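Local coordinates for C2 toxin component I (Clostridium botulinum, PDB 2J3X), which is the enzymatic component of the binary C2 toxin, an ADP-ribosyltransferase that modifies actin, at residues A98-G110 against Y141-D153. The protein carries 2 engineered substitutions. Residues are numbered along the deposited sequence; the frame is centred on the assembly and turned at random.
With SO4 (sulfate ion), chain P.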
ATOM      1  N   ALA A  98      14.207  18.503   2.590  1.00 13.53           N
ATOM      2  CA  ALA A  98      13.150  19.258   3.267  1.00 12.59           C
ATOM      3  C   ALA A  98      12.787  18.419   4.468  1.00 13.55           C
ATOM      4  O   ALA A  98      12.644  17.204   4.345  1.00 12.56           O
ATOM      5  CB  ALA A  98      11.928  19.440   2.353  1.00 13.04           C
ATOM      6  N   ILE A  99      12.628  19.069   5.617  1.00 11.61           N
ATOM      7  CA  ILE A  99      12.275  18.355   6.847  1.00 12.64           C
ATOM      8  C   ILE A  99      10.845  18.790   7.215  1.00 12.42           C
ATOM      9  O   ILE A  99      10.521  19.976   7.182  1.00 13.04           O
ATOM     10  CB  ILE A  99      13.238  18.752   7.960  1.00 13.54           C
ATOM     11  CG1 ILE A  99      14.661  18.240   7.594  1.00 16.88           C
ATOM     12  CG2 ILE A  99      12.793  18.187   9.325  1.00 14.09           C
ATOM     13  CD1 ILE A  99      15.703  18.864   8.427  1.00 25.80           C
ATOM     14  N   GLY A 100      10.013  17.843   7.645  1.00 11.28           N
ATOM     15  CA  GLY A 100       8.682  18.242   8.084  1.00 10.24           C
ATOM     16  C   GLY A 100       7.908  16.993   8.500  1.00  9.38           C
ATOM     17  O   GLY A 100       8.507  15.968   8.787  1.00 12.25           O
ATOM     18  N   TYR A 101       6.595  17.111   8.573  1.00 10.02           N
ATOM     19  CA  TYR A 101       5.765  16.102   9.226  1.00 10.50           C
ATOM     20  C   TYR A 101       4.873  15.487   8.170  1.00 10.48           C
ATOM     21  O   TYR A 101       4.092  16.216   7.502  1.00 10.50           O
ATOM     22  CB  TYR A 101       4.884  16.759  10.255  1.00 11.13           C
ATOM     23  CG  TYR A 101       5.632  17.466  11.342  1.00 12.16           C
ATOM     24  CD1 TYR A 101       6.548  16.771  12.145  1.00 13.25           C
ATOM     25  CD2 TYR A 101       5.437  18.852  11.564  1.00 13.78           C
ATOM     26  CE1 TYR A 101       7.225  17.443  13.211  1.00 12.92           C
ATOM     27  CE2 TYR A 101       6.149  19.534  12.614  1.00 13.92           C
ATOM     28  CZ  TYR A 101       7.022  18.824  13.410  1.00 14.04           C
ATOM     29  OH  TYR A 101       7.728  19.442  14.445  1.00 12.19           O
ATOM     30  N   VAL A 102       4.957  14.174   7.999  1.00 11.41           N
ATOM     31  CA  VAL A 102       4.095  13.551   6.990  1.00 12.07           C
ATOM     32  C   VAL A 102       2.706  13.200   7.526  1.00 13.34           C
ATOM     33  O   VAL A 102       2.528  12.937   8.708  1.00 12.92           O
ATOM     34  CB  VAL A 102       4.767  12.304   6.320  1.00 13.99           C
ATOM     35  CG1 VAL A 102       5.852  12.747   5.333  1.00 16.11           C
ATOM     36  CG2 VAL A 102       5.410  11.369   7.343  1.00 13.34           C
ATOM     37  N   ASN A 103       1.709  13.212   6.652  1.00 12.83           N
ATOM     38  CA  ASN A 103       0.330  12.999   7.116  1.00 13.11           C
ATOM     39  C   ASN A 103       0.006  11.504   7.305  1.00 14.18           C
ATOM     40  O   ASN A 103      -0.664  10.902   6.438  1.00 16.17           O
ATOM     41  CB  ASN A 103      -0.657  13.729   6.220  1.00 13.71           C
ATOM     42  CG  ASN A 103      -0.586  13.325   4.740  1.00 14.97           C
ATOM     43  OD1 ASN A 103       0.471  12.949   4.165  1.00 14.82           O
ATOM     44  ND2 ASN A 103      -1.729  13.475   4.085  1.00 15.88           N
ATOM     45  N   PHE A 104       0.534  10.887   8.377  1.00 13.47           N
ATOM     46  CA  PHE A 104       0.113   9.508   8.791  1.00 14.19           C
ATOM     47  C   PHE A 104      -0.593   9.603  10.118  1.00 14.59           C
ATOM     48  O   PHE A 104      -0.015  10.175  11.073  1.00 17.52           O
ATOM     49  CB  PHE A 104       1.266   8.518   8.958  1.00 14.90           C
ATOM     50  CG  PHE A 104       1.763   7.958   7.691  1.00 14.55           C
ATOM     51  CD1 PHE A 104       2.683   8.679   6.894  1.00 16.12           C
ATOM     52  CD2 PHE A 104       1.406   6.670   7.322  1.00 17.54           C
ATOM     53  CE1 PHE A 104       3.161   8.134   5.709  1.00 18.10           C
ATOM     54  CE2 PHE A 104       1.834   6.146   6.119  1.00 16.65           C
ATOM     55  CZ  PHE A 104       2.718   6.857   5.315  1.00 16.79           C
ATOM     56  N   THR A 105      -1.801   9.033  10.207  1.00 13.50           N
ATOM     57  CA  THR A 105      -2.490   8.846  11.496  1.00 12.57           C
ATOM     58  C   THR A 105      -2.123   7.520  12.121  1.00 12.38           C
ATOM     59  O   THR A 105      -1.537   6.653  11.428  1.00 10.85           O
ATOM     60  CB  THR A 105      -4.034   8.837  11.287  1.00 13.73           C
ATOM     61  OG1 THR A 105      -4.344   7.749  10.429  1.00 13.41           O
ATOM     62  CG2 THR A 105      -4.474  10.134  10.613  1.00 17.67           C
ATOM     63  N   PRO A 106      -2.453   7.308  13.423  1.00 12.26           N
ATOM     64  CA  PRO A 106      -2.206   5.959  13.978  1.00 12.65           C
ATOM     65  C   PRO A 106      -2.823   4.841  13.136  1.00 11.85           C
ATOM     66  O   PRO A 106      -2.143   3.848  12.911  1.00 12.11           O
ATOM     67  CB  PRO A 106      -2.838   6.019  15.376  1.00 13.27           C
ATOM     68  CG  PRO A 106      -2.734   7.526  15.757  1.00 12.65           C
ATOM     69  CD  PRO A 106      -2.951   8.265  14.446  1.00 14.08           C
ATOM     70  N   LYS A 107      -4.058   5.014  12.654  1.00 12.64           N
ATOM     71  CA  LYS A 107      -4.681   3.903  11.869  1.00 13.00           C
ATOM     72  C   LYS A 107      -3.840   3.556  10.652  1.00 11.52           C
ATOM     73  O   LYS A 107      -3.726   2.382  10.291  1.00 11.96           O
ATOM     74  CB  LYS A 107      -6.113   4.241  11.378  1.00 14.75           C
ATOM     75  CG  LYS A 107      -7.154   4.076  12.431  1.00 21.64           C
ATOM     76  CD  LYS A 107      -8.439   4.768  11.985  1.00 28.26           C
ATOM     77  CE  LYS A 107      -9.504   4.622  13.092  1.00 35.01           C
ATOM     78  NZ  LYS A 107     -10.921   4.946  12.668  1.00 37.29           N
ATOM     79  N   GLU A 108      -3.258   4.576  10.006  1.00 11.47           N
ATOM     80  CA  GLU A 108      -2.390   4.366   8.835  1.00 11.94           C
ATOM     81  C   GLU A 108      -1.020   3.753   9.126  1.00 10.71           C
ATOM     82  O   GLU A 108      -0.262   3.430   8.195  1.00 12.52           O
ATOM     83  CB  GLU A 108      -2.193   5.705   8.098  1.00 11.93           C
ATOM     84  CG  GLU A 108      -3.487   6.293   7.593  1.00 14.50           C
ATOM     85  CD  GLU A 108      -3.220   7.578   6.836  1.00 18.56           C
ATOM     86  OE1 GLU A 108      -2.910   8.582   7.488  1.00 17.05           O
ATOM     87  OE2 GLU A 108      -3.282   7.560   5.584  1.00 22.19           O
ATOM     88  N   LEU A 109      -0.677   3.646  10.422  1.00 10.07           N
ATOM     89  CA  LEU A 109       0.492   2.898  10.882  1.00  9.61           C
ATOM     90  C   LEU A 109       0.039   1.561  11.451  1.00  9.98           C
ATOM     91  O   LEU A 109       0.774   0.928  12.167  1.00 10.10           O
ATOM     92  CB  LEU A 109       1.251   3.726  11.961  1.00  7.53           C
ATOM     93  CG  LEU A 109       1.759   5.065  11.452  1.00 10.47           C
ATOM     94  CD1 LEU A 109       2.273   5.894  12.634  1.00 10.47           C
ATOM     95  CD2 LEU A 109       2.886   4.914  10.396  1.00 12.95           C
ATOM     96  N   GLY A 110      -1.201   1.160  11.149  1.00  9.11           N
ATOM     97  CA  GLY A 110      -1.732  -0.094  11.698  1.00 10.96           C
ATOM     98  C   GLY A 110      -1.957  -0.147  13.205  1.00 11.07           C
ATOM     99  O   GLY A 110      -1.957  -1.234  13.797  1.00 11.14           O
ATOM    100  N   TYR A 141       5.099   1.368   5.784  1.00  9.53           N
ATOM    101  CA  TYR A 141       3.677   1.748   5.634  1.00  8.79           C
ATOM    102  C   TYR A 141       3.494   2.656   4.441  1.00  9.18           C
ATOM    103  O   TYR A 141       3.957   3.798   4.438  1.00  8.61           O
ATOM    104  CB  TYR A 141       3.232   2.506   6.880  1.00  8.73           C
ATOM    105  CG  TYR A 141       3.331   1.662   8.128  1.00  9.04           C
ATOM    106  CD1 TYR A 141       2.343   0.724   8.454  1.00  8.09           C
ATOM    107  CD2 TYR A 141       4.435   1.827   9.013  1.00  8.72           C
ATOM    108  CE1 TYR A 141       2.450  -0.046   9.633  1.00  9.79           C
ATOM    109  CE2 TYR A 141       4.548   1.079  10.170  1.00  9.59           C
ATOM    110  CZ  TYR A 141       3.541   0.150  10.490  1.00  8.69           C
ATOM    111  OH  TYR A 141       3.651  -0.596  11.653  1.00  9.68           O
ATOM    112  N   THR A 142       2.799   2.177   3.409  1.00  8.69           N
ATOM    113  CA  THR A 142       2.686   2.955   2.192  1.00  8.09           C
ATOM    114  C   THR A 142       1.549   3.971   2.236  1.00  8.96           C
ATOM    115  O   THR A 142       0.394   3.655   2.633  1.00  9.21           O
ATOM    116  CB  THR A 142       2.440   1.963   1.005  1.00  8.68           C
ATOM    117  OG1 THR A 142       3.449   0.949   1.072  1.00  9.74           O
ATOM    118  CG2 THR A 142       2.443   2.688  -0.372  1.00 10.61           C
ATOM    119  N   LYS A 143       1.844   5.199   1.777  1.00  9.04           N
ATOM    120  CA  LYS A 143       0.837   6.203   1.547  1.00 10.43           C
ATOM    121  C   LYS A 143       0.423   6.101   0.075  1.00 10.97           C
ATOM    122  O   LYS A 143       1.145   6.498  -0.817  1.00  8.99           O
ATOM    123  CB  LYS A 143       1.416   7.602   1.853  1.00 11.16           C
ATOM    124  CG  LYS A 143       0.308   8.700   1.798  1.00 11.22           C
ATOM    125  CD  LYS A 143      -0.475   8.787   3.120  1.00 14.19           C
ATOM    126  CE  LYS A 143      -1.509   9.911   3.055  1.00 17.07           C
ATOM    127  NZ  LYS A 143      -2.221   9.839   4.375  1.00 16.20           N
ATOM    128  N   PHE A 144      -0.735   5.485  -0.172  1.00  9.97           N
ATOM    129  CA  PHE A 144      -1.156   5.274  -1.558  1.00  9.60           C
ATOM    130  C   PHE A 144      -1.449   6.557  -2.312  1.00  9.98           C
ATOM    131  O   PHE A 144      -1.157   6.637  -3.519  1.00 11.41           O
ATOM    132  CB  PHE A 144      -2.382   4.339  -1.584  1.00 10.51           C
ATOM    133  CG  PHE A 144      -2.130   3.036  -0.915  1.00  8.00           C
ATOM    134  CD1 PHE A 144      -1.204   2.097  -1.439  1.00  9.62           C
ATOM    135  CD2 PHE A 144      -2.830   2.720   0.259  1.00  9.56           C
ATOM    136  CE1 PHE A 144      -1.011   0.837  -0.781  1.00  8.16           C
ATOM    137  CE2 PHE A 144      -2.640   1.489   0.918  1.00 11.56           C
ATOM    138  CZ  PHE A 144      -1.718   0.557   0.405  1.00  8.67           C
ATOM    139  N   SER A 145      -1.946   7.574  -1.616  1.00  9.56           N
ATOM    140  CA  SER A 145      -2.304   8.843  -2.243  1.00 10.93           C
ATOM    141  C   SER A 145      -1.041   9.703  -2.283  1.00 11.13           C
ATOM    142  O   SER A 145       0.022   9.249  -1.887  1.00 11.23           O
ATOM    143  CB  SER A 145      -3.382   9.586  -1.441  1.00 11.30           C
ATOM    144  OG  SER A 145      -2.882   9.893  -0.120  1.00 13.18           O
ATOM    145  N   PHE A 146      -1.178  10.920  -2.804  1.00 12.60           N
ATOM    146  CA  PHE A 146      -0.121  11.926  -2.634  1.00 12.53           C
ATOM    147  C   PHE A 146       0.128  12.054  -1.138  1.00 13.67           C
ATOM    148  O   PHE A 146      -0.815  11.898  -0.332  1.00 13.90           O
ATOM    149  CB  PHE A 146      -0.624  13.258  -3.152  1.00 11.59           C
ATOM    150  CG  PHE A 146      -1.033  13.187  -4.586  1.00 10.34           C
ATOM    151  CD1 PHE A 146      -0.056  13.048  -5.603  1.00 10.12           C
ATOM    152  CD2 PHE A 146      -2.390  13.177  -4.911  1.00 10.50           C
ATOM    153  CE1 PHE A 146      -0.434  12.974  -6.977  1.00 11.65           C
ATOM    154  CE2 PHE A 146      -2.788  13.107  -6.275  1.00 12.33           C
ATOM    155  CZ  PHE A 146      -1.828  13.012  -7.295  1.00 10.65           C
ATOM    156  N   ILE A 147       1.361  12.365  -0.782  1.00 13.52           N
ATOM    157  CA  ILE A 147       1.742  12.537   0.611  1.00 14.62           C
ATOM    158  C   ILE A 147       2.012  14.028   0.838  1.00 14.46           C
ATOM    159  O   ILE A 147       2.473  14.738  -0.085  1.00 14.20           O
ATOM    160  CB  ILE A 147       2.933  11.594   0.944  1.00 14.00           C
ATOM    161  CG1 ILE A 147       3.176  11.452   2.438  1.00 16.38           C
ATOM    162  CG2 ILE A 147       4.193  12.018   0.186  1.00 14.75           C
ATOM    163  CD1 ILE A 147       4.322  10.452   2.763  1.00 17.82           C
ATOM    164  N   SER A 148       1.619  14.536   2.008  1.00 14.17           N
ATOM    165  CA  SER A 148       1.795  15.960   2.322  1.00 15.46           C
ATOM    166  C   SER A 148       2.871  16.064   3.377  1.00 15.32           C
ATOM    167  O   SER A 148       2.924  15.227   4.269  1.00 15.27           O
ATOM    168  CB  SER A 148       0.510  16.535   2.881  1.00 15.54           C
ATOM    169  OG  SER A 148      -0.532  16.534   1.896  1.00 17.67           O
ATOM    170  N   LEU A 149       3.745  17.061   3.280  1.00 13.57           N
ATOM    171  CA  LEU A 149       4.782  17.264   4.294  1.00 13.15           C
ATOM    172  C   LEU A 149       4.541  18.625   4.941  1.00 13.09           C
ATOM    173  O   LEU A 149       4.825  19.660   4.293  1.00 13.07           O
ATOM    174  CB  LEU A 149       6.163  17.242   3.651  1.00 13.12           C
ATOM    175  CG  LEU A 149       7.306  17.341   4.677  1.00 12.71           C
ATOM    176  CD1 LEU A 149       7.739  15.994   5.332  1.00 13.33           C
ATOM    177  CD2 LEU A 149       8.571  17.995   4.019  1.00 13.98           C
ATOM    178  N   GLY A 150       3.968  18.642   6.144  1.00 13.05           N
ATOM    179  CA  GLY A 150       3.681  19.919   6.857  1.00 11.29           C
ATOM    180  C   GLY A 150       5.002  20.529   7.311  1.00 11.56           C
ATOM    181  O   GLY A 150       5.873  19.825   7.793  1.00 10.98           O
ATOM    182  N   LEU A 151       5.160  21.843   7.118  1.00 11.34           N
ATOM    183  CA  LEU A 151       6.476  22.435   7.305  1.00 11.44           C
ATOM    184  C   LEU A 151       6.717  23.014   8.676  1.00 10.88           C
ATOM    185  O   LEU A 151       7.869  23.303   9.017  1.00 11.71           O
ATOM    186  CB  LEU A 151       6.760  23.528   6.251  1.00 11.00           C
ATOM    187  CG  LEU A 151       6.812  22.918   4.843  1.00 12.36           C
ATOM    188  CD1 LEU A 151       7.067  24.028   3.817  1.00 14.83           C
ATOM    189  CD2 LEU A 151       7.850  21.822   4.730  1.00 12.03           C
ATOM    190  N   ASN A 152       5.666  23.173   9.477  1.00 11.36           N
ATOM    191  CA  ASN A 152       5.896  23.643  10.841  1.00 12.45           C
ATOM    192  C   ASN A 152       4.848  23.098  11.806  1.00 12.79           C
ATOM    193  O   ASN A 152       3.962  22.314  11.379  1.00 11.99           O
ATOM    194  CB  ASN A 152       5.997  25.191  10.924  1.00 13.33           C
ATOM    195  CG  ASN A 152       4.702  25.895  10.541  1.00 14.71           C
ATOM    196  OD1 ASN A 152       3.611  25.359  10.746  1.00 13.65           O
ATOM    197  ND2 ASN A 152       4.810  27.103   9.958  1.00 13.10           N
ATOM    198  N   ASP A 153       4.934  23.495  13.083  1.00 13.51           N
ATOM    199  CA  ASP A 153       4.055  22.795  14.067  1.00 15.48           C
ATOM    200  C   ASP A 153       2.581  23.164  13.908  1.00 17.08           C
ATOM    201  O   ASP A 153       1.723  22.529  14.544  1.00 16.62           O
ATOM    202  CB  ASP A 153       4.497  23.004  15.518  1.00 15.23           C
ATOM    203  CG  ASP A 153       5.778  22.306  15.851  1.00 17.71           C
ATOM    204  OD1 ASP A 153       6.443  21.702  14.978  1.00 15.89           O
ATOM    205  OD2 ASP A 153       6.136  22.384  17.051  1.00 20.99           O
TER
HETATM  206  S   SO4 P1446      -6.172  14.208   3.190  1.00 29.28           S
HETATM  207  O1  SO4 P1446      -5.981  15.601   2.767  1.00 25.55           O
HETATM  208  O2  SO4 P1446      -6.272  13.285   2.047  1.00 28.64           O
HETATM  209  O3  SO4 P1446      -5.041  13.769   4.016  1.00 30.54           O
HETATM  210  O4  SO4 P1446      -7.464  14.137   3.882  1.00 32.57           O
HETATM  211  O   HOH W   1      10.020  22.577   7.429  1.00 12.54           O
HETATM  212  O   HOH W   2      -1.746  13.986   1.164  1.00 19.46           O
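Strands 98-102 and 147-150 meet as a short, strongly twisted antiparallel pair, their axes 118° apart, with Y101 and G150 the hydrogen-bonded pair: Y101 N reaches G150 O at 2.9 Å and G150 N returns to Y101 O. They are neighbours in the mixed sheet of the N-terminal ADP-ribosyltransferase-like domain, with strand 162-168 on the far side of 98-102 and 183-187 beyond 147-150. V102 faces L149 in the next, non-hydrogen-bonded pair, and its CG1 touches both L149 CD1 and I147 CD1. L149 extends CG anti to its backbone N (chi1 -176°), which lays CD1 against the bare backbone of G100, 3.3 Å from G100 C. The Y101 ring presents its edge to N152 O and D153 OD1, and its hydroxyl donates to D153 OD1 from the syn side but somewhat out of the carboxylate plane, the ring and carboxylate planes 47° apart.

Beyond the strand the chain bends in an inverse gamma turn centred on N103. N103 N makes a weak bond to S148 O, and the side-chain carbonyl OD1 takes S148 N, where a strand would offer a backbone carbonyl, in a nearly straight bond of 2.9 Å, although the N-H comes from above the carbonyl plane; ND2 gives to a water that also bonds F146 O, and weakly to a sulfate held by K50 and T51. K143, its chain bent at chi2, passes CD over one face of the F104 ring, while the F104 rim, at CZ, lies against K143 CB. Farther along, L109 CA sits over one face of the Y141 ring, a CH-pi contact 3.9 Å from the ring centroid. The ammonium of K143 ties the loop back to strand 141-143: NZ meets N103 O at 2.8 Å, almost in line with the C=O bond, and bridges to E108 OE2 on its syn lone pair, while E108 OE1 accepts T105 N.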